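Long-range contacts in copper homeostasis protein CutC (Streptococcus agalactiae, PDB 2BDQ), which probably takes part in copper homeostasis as a CutC-family protein of the cytoplasm and may bind copper ions: residues I2-C7 against Q203-I209; N67-N71 against G96-S100; I22-C28 against I55-M60. All blocks are in the same frame, centred on the assembly; numbering follows the deposited sequence.

Contact 1. Residues I2-C7 against Q203-I209; sequences ILREFC and QAHGTRI
Glu5 and His205 meet inside the barrel through a short hydrogen bond, His205 ND1 to Glu5 OE2 at 2.6 Å. The carboxylate oxygen lies near the plane of the imidazole, at its edge. The ring meets OE2 on the anti side, tilted out of the carboxylate plane, and the two planes stand 81° apart. Both side chains leave the backbone the same way, each CG anti to its own N, and this brings them together over the paired strands. The other carboxylate oxygen, OE1, forms a salt bridge with Arg24, so Glu5 is gripped at both oxygens. Cys7 lies beside this His-carboxylate pair. Its CB is 3.5 Å from His205 NE2, and its sulfur sits obliquely to the ring. These three buried residues form the tight part of the contact.

The backbones run parallel and join the first and last strands of the eight-stranded TIM barrel, which closes the sheet. Ala204 N bonds to Leu3 O, Glu5 N to Ala204 O, Gly206 N to Glu5 O, and Cys7 N to Gly206 O. The last is the longest at 3.2 Å, with the donor well above the carbonyl plane.

The opposite face carries Arg4, Phe6 and Ala204. Here Arg4 runs across Ile209, with CD 3.4 Å from Ile209 CG1. A bend at chi3 (-81°) turns the guanidinium so that NH2 reaches Ile209 O at 3.3 Å, near the guanidinium plane. Phe6 presents its ring edge to Thr207 O, 3.1 Å from CE2. Leu3 lies alongside the buried Gln203, whose OE1 is held by Arg24 and NE2 by Glu180. The solvent side is looser. Leu3 and Arg4 are partly exposed there, and Thr207 is exposed, with CG2 3.9 Å from Cys7 CB.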
loop_
_atom_site.group_PDB
_atom_site.type_symbol
_atom_site.label_atom_id
_atom_site.label_comp_id
_atom_site.label_asym_id
_atom_site.label_seq_id
_atom_site.Cartn_x
_atom_site.Cartn_y
_atom_site.Cartn_z
ATOM N N ILE A 2 7.034 -22.423 19.857
ATOM C CA ILE A 2 6.227 -22.044 18.699
ATOM C C ILE A 2 6.799 -20.752 18.119
ATOM O O ILE A 2 7.073 -19.798 18.849
ATOM C CB ILE A 2 4.741 -21.800 19.075
ATOM C CG1 ILE A 2 4.142 -23.061 19.692
ATOM C CG2 ILE A 2 3.933 -21.430 17.833
ATOM C CD1 ILE A 2 4.210 -24.265 18.781
ATOM N N LEU A 3 6.982 -20.729 16.803
ATOM C CA LEU A 3 7.526 -19.557 16.126
ATOM C C LEU A 3 6.377 -18.595 15.825
ATOM O O LEU A 3 5.402 -18.974 15.181
ATOM C CB LEU A 3 8.216 -20.003 14.834
ATOM C CG LEU A 3 9.152 -19.063 14.071
ATOM C CD1 LEU A 3 10.070 -19.902 13.180
ATOM C CD2 LEU A 3 8.347 -18.067 13.238
ATOM N N ARG A 4 6.480 -17.361 16.308
ATOM C CA ARG A 4 5.434 -16.370 16.074
ATOM C C ARG A 4 5.805 -15.322 15.031
ATOM O O ARG A 4 6.891 -14.745 15.076
ATOM C CB ARG A 4 5.052 -15.668 17.379
ATOM C CG ARG A 4 4.121 -16.490 18.261
ATOM C CD ARG A 4 3.631 -15.686 19.467
ATOM N NE ARG A 4 4.612 -15.656 20.547
ATOM C CZ ARG A 4 4.403 -15.067 21.722
ATOM N NH1 ARG A 4 5.347 -15.092 22.653
ATOM N NH2 ARG A 4 3.248 -14.447 21.964
ATOM N N GLU A 5 4.890 -15.084 14.095
ATOM C CA GLU A 5 5.086 -14.108 13.025
ATOM C C GLU A 5 4.102 -12.950 13.143
ATOM O O GLU A 5 2.885 -13.143 13.166
ATOM C CB GLU A 5 4.906 -14.785 11.664
ATOM C CG GLU A 5 4.921 -13.835 10.471
ATOM C CD GLU A 5 4.793 -14.567 9.138
ATOM O OE1 GLU A 5 5.705 -15.363 8.810
ATOM O OE2 GLU A 5 3.783 -14.349 8.420
ATOM N N PHE A 6 4.630 -11.739 13.217
ATOM C CA PHE A 6 3.783 -10.568 13.314
ATOM C C PHE A 6 3.467 -9.978 11.933
ATOM O O PHE A 6 4.367 -9.752 11.123
ATOM C CB PHE A 6 4.458 -9.526 14.198
ATOM C CG PHE A 6 3.727 -8.227 14.256
ATOM C CD1 PHE A 6 4.286 -7.077 13.709
ATOM C CD2 PHE A 6 2.472 -8.149 14.842
ATOM C CE1 PHE A 6 3.597 -5.863 13.744
ATOM C CE2 PHE A 6 1.776 -6.941 14.883
ATOM C CZ PHE A 6 2.341 -5.797 14.336
ATOM N N CYS A 7 2.180 -9.746 11.678
ATOM C CA CYS A 7 1.705 -9.183 10.417
ATOM C C CYS A 7 1.631 -7.663 10.589
ATOM O O CYS A 7 0.799 -7.154 11.338
ATOM C CB CYS A 7 0.317 -9.752 10.087
ATOM S SG CYS A 7 -0.407 -9.197 8.505
ATOM N N GLN A 203 4.063 -22.833 13.837
ATOM C CA GLN A 203 4.192 -21.419 13.479
ATOM C C GLN A 203 2.836 -20.718 13.435
ATOM O O GLN A 203 1.878 -21.228 12.859
ATOM C CB GLN A 203 4.886 -21.282 12.125
ATOM C CG GLN A 203 6.208 -22.026 12.060
ATOM C CD GLN A 203 7.041 -21.604 10.869
ATOM O OE1 GLN A 203 7.368 -20.425 10.716
ATOM N NE2 GLN A 203 7.398 -22.562 10.021
ATOM N N ALA A 204 2.765 -19.539 14.042
ATOM C CA ALA A 204 1.525 -18.781 14.083
ATOM C C ALA A 204 1.718 -17.368 13.546
ATOM O O ALA A 204 2.705 -16.699 13.858
ATOM C CB ALA A 204 0.993 -18.734 15.510
ATOM N N HIS A 205 0.744 -16.927 12.754
ATOM C CA HIS A 205 0.744 -15.615 12.119
ATOM C C HIS A 205 -0.437 -14.789 12.623
ATOM O O HIS A 205 -1.531 -15.317 12.807
ATOM C CB HIS A 205 0.624 -15.814 10.605
ATOM C CG HIS A 205 0.373 -14.558 9.831
ATOM N ND1 HIS A 205 1.372 -13.891 9.155
ATOM C CD2 HIS A 205 -0.776 -13.900 9.545
ATOM C CE1 HIS A 205 0.850 -12.885 8.481
ATOM N NE2 HIS A 205 -0.453 -12.868 8.699
ATOM N N GLY A 206 -0.218 -13.496 12.832
ATOM C CA GLY A 206 -1.303 -12.652 13.295
ATOM C C GLY A 206 -0.926 -11.217 13.610
ATOM O O GLY A 206 0.239 -10.914 13.904
ATOM N N THR A 207 -1.909 -10.322 13.537
ATOM C CA THR A 207 -1.678 -8.916 13.849
ATOM C C THR A 207 -1.669 -8.732 15.360
ATOM O O THR A 207 -1.070 -7.791 15.874
ATOM C CB THR A 207 -2.769 -8.001 13.261
ATOM O OG1 THR A 207 -4.067 -8.525 13.577
ATOM C CG2 THR A 207 -2.611 -7.880 11.758
ATOM N N ARG A 208 -2.339 -9.634 16.071
ATOM C CA ARG A 208 -2.380 -9.567 17.528
ATOM C C ARG A 208 -1.793 -10.850 18.114
ATOM O O ARG A 208 -2.340 -11.412 19.065
ATOM C CB ARG A 208 -3.817 -9.403 18.026
ATOM C CG ARG A 208 -4.659 -8.420 17.245
ATOM C CD ARG A 208 -5.842 -7.967 18.078
ATOM N NE ARG A 208 -6.885 -7.362 17.258
ATOM C CZ ARG A 208 -7.725 -8.055 16.496
ATOM N NH1 ARG A 208 -7.643 -9.380 16.455
ATOM N NH2 ARG A 208 -8.643 -7.427 15.773
ATOM N N ILE A 209 -0.684 -11.303 17.536
ATOM C CA ILE A 209 -0.018 -12.527 17.967
ATOM C C ILE A 209 0.605 -12.367 19.358
ATOM O O ILE A 209 0.826 -13.349 20.068
ATOM C CB ILE A 209 1.077 -12.941 16.935
ATOM C CG1 ILE A 209 1.476 -14.404 17.139
ATOM C CG2 ILE A 209 2.292 -12.025 17.051
ATOM C CD1 ILE A 209 0.385 -15.386 16.761
#

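Contact 2. Residues N67-N71 against G96-S100; sequences NFVYN and GILTS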
loop_
_atom_site.group_PDB
_atom_site.type_symbol
_atom_site.label_atom_id
_atom_site.label_comp_id
_atom_site.label_asym_id
_atom_site.label_seq_id
_atom_site.Cartn_x
_atom_site.Cartn_y
_atom_site.Cartn_z
ATOM N N ASN A 67 -9.365 -10.762 -5.846
ATOM C CA ASN A 67 -8.943 -12.036 -6.437
ATOM C C ASN A 67 -7.467 -12.358 -6.385
ATOM O O ASN A 67 -6.638 -11.501 -6.124
ATOM C CB ASN A 67 -9.310 -12.077 -7.926
ATOM C CG ASN A 67 -10.661 -12.669 -8.180
ATOM O OD1 ASN A 67 -11.120 -12.708 -9.326
ATOM N ND2 ASN A 67 -11.315 -13.144 -7.124
ATOM N N PHE A 68 -7.174 -13.619 -6.696
ATOM C CA PHE A 68 -5.820 -14.125 -6.783
ATOM C C PHE A 68 -5.640 -14.604 -8.230
ATOM O O PHE A 68 -4.736 -15.379 -8.539
ATOM C CB PHE A 68 -5.593 -15.274 -5.787
ATOM C CG PHE A 68 -5.756 -14.865 -4.351
ATOM C CD1 PHE A 68 -4.904 -13.917 -3.783
ATOM C CD2 PHE A 68 -6.806 -15.372 -3.582
ATOM C CE1 PHE A 68 -5.100 -13.472 -2.473
ATOM C CE2 PHE A 68 -7.009 -14.933 -2.274
ATOM C CZ PHE A 68 -6.159 -13.980 -1.716
ATOM N N VAL A 69 -6.519 -14.139 -9.114
ATOM C CA VAL A 69 -6.446 -14.495 -10.530
ATOM C C VAL A 69 -5.895 -13.248 -11.198
ATOM O O VAL A 69 -6.644 -12.319 -11.512
ATOM C CB VAL A 69 -7.842 -14.814 -11.123
ATOM C CG1 VAL A 69 -7.691 -15.397 -12.521
ATOM C CG2 VAL A 69 -8.583 -15.777 -10.223
ATOM N N TYR A 70 -4.583 -13.227 -11.409
ATOM C CA TYR A 70 -3.927 -12.065 -11.986
ATOM C C TYR A 70 -3.746 -12.076 -13.492
ATOM O O TYR A 70 -3.470 -13.113 -14.094
ATOM C CB TYR A 70 -2.558 -11.861 -11.324
ATOM C CG TYR A 70 -2.600 -11.809 -9.816
ATOM C CD1 TYR A 70 -2.084 -12.854 -9.047
ATOM C CD2 TYR A 70 -3.166 -10.721 -9.155
ATOM C CE1 TYR A 70 -2.135 -12.813 -7.648
ATOM C CE2 TYR A 70 -3.224 -10.667 -7.768
ATOM C CZ TYR A 70 -2.714 -11.710 -7.016
ATOM O OH TYR A 70 -2.812 -11.642 -5.642
ATOM N N ASN A 71 -3.895 -10.898 -14.093
ATOM C CA ASN A 71 -3.716 -10.751 -15.524
ATOM C C ASN A 71 -2.223 -10.530 -15.793
ATOM O O ASN A 71 -1.428 -10.360 -14.859
ATOM C CB ASN A 71 -4.569 -9.587 -16.054
ATOM C CG ASN A 71 -4.193 -8.242 -15.447
ATOM O OD1 ASN A 71 -5.021 -7.340 -15.368
ATOM N ND2 ASN A 71 -2.946 -8.101 -15.030
ATOM N N GLY A 96 0.519 -15.641 -3.839
ATOM C CA GLY A 96 -0.498 -16.655 -4.045
ATOM C C GLY A 96 -1.249 -16.378 -5.322
ATOM O O GLY A 96 -1.853 -15.316 -5.474
ATOM N N ILE A 97 -1.207 -17.328 -6.248
ATOM C CA ILE A 97 -1.887 -17.167 -7.522
ATOM C C ILE A 97 -2.814 -18.355 -7.775
ATOM O O ILE A 97 -2.401 -19.509 -7.670
ATOM C CB ILE A 97 -0.879 -17.088 -8.685
ATOM C CG1 ILE A 97 0.306 -16.201 -8.299
ATOM C CG2 ILE A 97 -1.557 -16.516 -9.924
ATOM C CD1 ILE A 97 1.435 -16.210 -9.332
ATOM N N LEU A 98 -4.063 -18.066 -8.124
ATOM C CA LEU A 98 -5.043 -19.111 -8.396
ATOM C C LEU A 98 -5.688 -18.929 -9.752
ATOM O O LEU A 98 -5.749 -17.823 -10.268
ATOM C CB LEU A 98 -6.151 -19.102 -7.347
ATOM C CG LEU A 98 -5.796 -19.282 -5.872
ATOM C CD1 LEU A 98 -7.079 -19.200 -5.065
ATOM C CD2 LEU A 98 -5.091 -20.611 -5.642
ATOM N N THR A 99 -6.185 -20.026 -10.311
ATOM C CA THR A 99 -6.866 -20.008 -11.599
ATOM C C THR A 99 -8.332 -19.683 -11.327
ATOM O O THR A 99 -8.772 -19.704 -10.176
ATOM C CB THR A 99 -6.799 -21.393 -12.293
ATOM O OG1 THR A 99 -7.470 -22.369 -11.476
ATOM C CG2 THR A 99 -5.351 -21.822 -12.500
ATOM N N SER A 100 -9.079 -19.399 -12.392
ATOM C CA SER A 100 -10.494 -19.074 -12.283
ATOM C C SER A 100 -11.281 -20.184 -11.591
ATOM O O SER A 100 -12.350 -19.935 -11.026
ATOM C CB SER A 100 -11.084 -18.809 -13.671
ATOM O OG SER A 100 -11.012 -19.968 -14.492
HETATM O O HOH W 1 -0.369 -12.735 -4.213
#
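Phe68 and Leu98 run alongside each other where two loops of the TIM barrel meet. Residues 67-71 lead from strand 56-60 into helix 72-87. Residues 96-100 follow strand 92-95. Neither segment is regular, and Leu98 N to Phe68 O is the sole direct hydrogen bond between them. It is short and nearly straight (2.8 Å, 173° at the hydrogen), with the donor above the carbonyl plane.

Phe68 CB packs 4.0 Å from Leu98 CG. With CG anti to the carbonyl carbon (chi1 -62°), the Phe68 ring lies obliquely to Gly96 O and goes on to meet the ring of His124, the planes at about 45°. Leu98 also has CG anti to its carbonyl carbon, and its CD1 comes within 4.1 Å of Phe68 CD2.

Both methyls of Val69 lie against Leu98 O, CG2 the nearer at 3.5 Å. CG2 is also near Thr99 O.

Tyr70 slants across Ile97. Its CD1 edge meets Ile97 CG2 at 3.8 Å, and the adjacent CE1 edge meets Gly96 O at 3.3 Å. Ile97 itself points away from segment 67-71, and its side chain packs on helix 106-116. At the end of the Tyr70 ring, a water donates to Tyr70 OH at 3.0 Å and accepts a weak bond from Gly96 N at 3.1 Å.

Contact 3. Residues I22-C28 against I55-M60; sequences ISRVELC and ISVAVM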
loop_
_atom_site.group_PDB
_atom_site.type_symbol
_atom_site.label_atom_id
_atom_site.label_comp_id
_atom_site.label_asym_id
_atom_site.label_seq_id
_atom_site.Cartn_x
_atom_site.Cartn_y
_atom_site.Cartn_z
ATOM N N ILE A 22 8.948 -12.482 19.037
ATOM C CA ILE A 22 8.600 -12.450 17.624
ATOM C C ILE A 22 9.850 -12.682 16.793
ATOM O O ILE A 22 10.789 -11.890 16.837
ATOM C CB ILE A 22 7.959 -11.106 17.246
ATOM C CG1 ILE A 22 6.588 -11.001 17.925
ATOM C CG2 ILE A 22 7.847 -10.984 15.726
ATOM C CD1 ILE A 22 5.852 -9.711 17.661
ATOM N N SER A 23 9.870 -13.773 16.038
ATOM C CA SER A 23 11.045 -14.078 15.238
ATOM C C SER A 23 10.955 -13.603 13.792
ATOM O O SER A 23 11.973 -13.436 13.129
ATOM C CB SER A 23 11.341 -15.583 15.280
ATOM O OG SER A 23 10.216 -16.354 14.885
ATOM N N ARG A 24 9.745 -13.352 13.312
ATOM C CA ARG A 24 9.587 -12.922 11.935
ATOM C C ARG A 24 8.388 -12.004 11.777
ATOM O O ARG A 24 7.441 -12.046 12.564
ATOM C CB ARG A 24 9.421 -14.159 11.056
ATOM C CG ARG A 24 9.598 -13.958 9.578
ATOM C CD ARG A 24 9.670 -15.319 8.899
ATOM N NE ARG A 24 8.424 -16.053 9.061
ATOM C CZ ARG A 24 8.334 -17.336 9.407
ATOM N NH1 ARG A 24 9.421 -18.058 9.637
ATOM N NH2 ARG A 24 7.137 -17.900 9.526
ATOM N N VAL A 25 8.436 -11.170 10.750
ATOM C CA VAL A 25 7.343 -10.259 10.484
ATOM C C VAL A 25 6.979 -10.341 9.013
ATOM O O VAL A 25 7.852 -10.500 8.156
ATOM C CB VAL A 25 7.721 -8.801 10.894
ATOM C CG1 VAL A 25 9.189 -8.585 10.686
ATOM C CG2 VAL A 25 6.925 -7.791 10.087
ATOM N N GLU A 26 5.681 -10.291 8.731
ATOM C CA GLU A 26 5.217 -10.314 7.358
ATOM C C GLU A 26 5.017 -8.843 7.036
ATOM O O GLU A 26 4.141 -8.192 7.603
ATOM C CB GLU A 26 3.887 -11.057 7.209
ATOM C CG GLU A 26 3.424 -11.135 5.751
ATOM C CD GLU A 26 2.004 -11.650 5.587
ATOM O OE1 GLU A 26 1.070 -11.021 6.132
ATOM O OE2 GLU A 26 1.818 -12.683 4.903
ATOM N N LEU A 27 5.843 -8.321 6.136
ATOM C CA LEU A 27 5.777 -6.918 5.762
ATOM C C LEU A 27 4.854 -6.663 4.567
ATOM O O LEU A 27 5.038 -7.221 3.490
ATOM C CB LEU A 27 7.190 -6.404 5.434
ATOM C CG LEU A 27 7.547 -4.918 5.589
ATOM C CD1 LEU A 27 8.690 -4.547 4.656
ATOM C CD2 LEU A 27 6.343 -4.066 5.264
ATOM N N CYS A 28 3.851 -5.821 4.768
ATOM C CA CYS A 28 2.949 -5.458 3.691
ATOM C C CYS A 28 2.286 -4.128 4.008
ATOM O O CYS A 28 2.612 -3.482 5.007
ATOM C CB CYS A 28 1.897 -6.553 3.441
ATOM S SG CYS A 28 1.216 -7.403 4.886
ATOM N N ILE A 55 15.444 -9.863 13.482
ATOM C CA ILE A 55 14.187 -10.498 13.115
ATOM C C ILE A 55 14.070 -10.589 11.595
ATOM O O ILE A 55 14.421 -9.651 10.877
ATOM C CB ILE A 55 12.985 -9.739 13.717
ATOM C CG1 ILE A 55 11.687 -10.238 13.097
ATOM C CG2 ILE A 55 13.158 -8.252 13.512
ATOM C CD1 ILE A 55 10.454 -9.612 13.691
ATOM N N SER A 56 13.601 -11.739 11.115
ATOM C CA SER A 56 13.447 -11.986 9.684
ATOM C C SER A 56 12.252 -11.238 9.124
ATOM O O SER A 56 11.322 -10.893 9.852
ATOM C CB SER A 56 13.277 -13.482 9.416
ATOM O OG SER A 56 14.405 -14.201 9.877
ATOM N N VAL A 57 12.282 -11.024 7.813
ATOM C CA VAL A 57 11.237 -10.290 7.115
ATOM C C VAL A 57 10.697 -10.998 5.885
ATOM O O VAL A 57 11.442 -11.264 4.956
ATOM C CB VAL A 57 11.767 -8.925 6.650
ATOM C CG1 VAL A 57 10.633 -8.096 6.051
ATOM C CG2 VAL A 57 12.423 -8.204 7.810
ATOM N N ALA A 58 9.401 -11.286 5.875
ATOM C CA ALA A 58 8.765 -11.933 4.730
ATOM C C ALA A 58 7.960 -10.839 4.026
ATOM O O ALA A 58 7.019 -10.290 4.598
ATOM C CB ALA A 58 7.839 -13.056 5.199
ATOM N N VAL A 59 8.333 -10.511 2.793
ATOM C CA VAL A 59 7.650 -9.455 2.051
ATOM C C VAL A 59 6.465 -9.924 1.217
ATOM O O VAL A 59 6.564 -10.876 0.439
ATOM C CB VAL A 59 8.645 -8.699 1.130
ATOM C CG1 VAL A 59 7.920 -7.624 0.331
ATOM C CG2 VAL A 59 9.742 -8.075 1.975
HETATM N N MSE A 60 5.340 -9.235 1.386
HETATM C CA MSE A 60 4.123 -9.546 0.648
HETATM C C MSE A 60 4.232 -9.146 -0.818
HETATM O O MSE A 60 4.613 -8.021 -1.147
HETATM C CB MSE A 60 2.916 -8.828 1.270
HETATM C CG MSE A 60 1.916 -9.755 1.937
HETATM SE SE MSE A 60 0.916 -10.763 0.614
HETATM C CE MSE A 60 -0.824 -10.724 1.457
#
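Val25 and Ile55 stand roughly perpendicular to each other, with Val25 CG1 pressed to 3.4 Å from Ile55 CD1. This is tighter than usual carbon contact. Ile55 has CG1 anti to its backbone N (chi1 168°), which brings CD1 up to both Val25 CG1 and Ile22 CG2, the latter 3.6 Å away. The two isoleucines pack flank to flank. Further along the same face, Leu27 CB rests 3.9 Å from Val57 CG1. Leu50 of helix 40-52 covers Val25, Ile55 and Val57.

The other face carries Arg24, Glu26, Ser56 and Ala58. Arg24 CG lies 3.7 Å from Ser56 CB. The arginine chain then bends at chi3 (63°), and its guanidinium goes to Glu5 and Gln203. Glu26 is extended and crosses Met60, a selenomethionine, obliquely, with CD 4.1 Å from Met60 CG. At the end of the pair, Cys28 CB and Met60 CB are only 3.3 Å apart, another crowded point.

Five backbone bonds hold the register. Ser56 N pairs with Ser23 O, Val25 N with Ser56 O, Ala58 N with Val25 O, Leu27 N with Ala58 O, and Met60 N with Leu27 O. The strands run parallel, 28° apart. With helix 40-52 between them in the chain, they form a beta-alpha-beta crossover, the repeating unit of the TIM barrel.

How the contacts relate
All three contacts belong to one TIM barrel. Contact 1 joins the first and last strands, 3-9 and 203-206, so its ends span nearly the whole chain, and contacts 3 and 2 fall within that span in that order. Contacts 1 and 3 are neighbours, with centres about 10 Å apart. Strands 3-9 and 24-28 are adjacent in the sheet, and Phe6 O probably bonds to Glu26 N. Contact 2 lies across the chain centre from both, about 25 Å from contact 1 and 23 Å from contact 3 between centres. It ties loops at the C-terminal ends of strands 56-60 and 92-95. Contact 1 closes the barrel, and contact 3 is one beta-alpha-beta step in its wall.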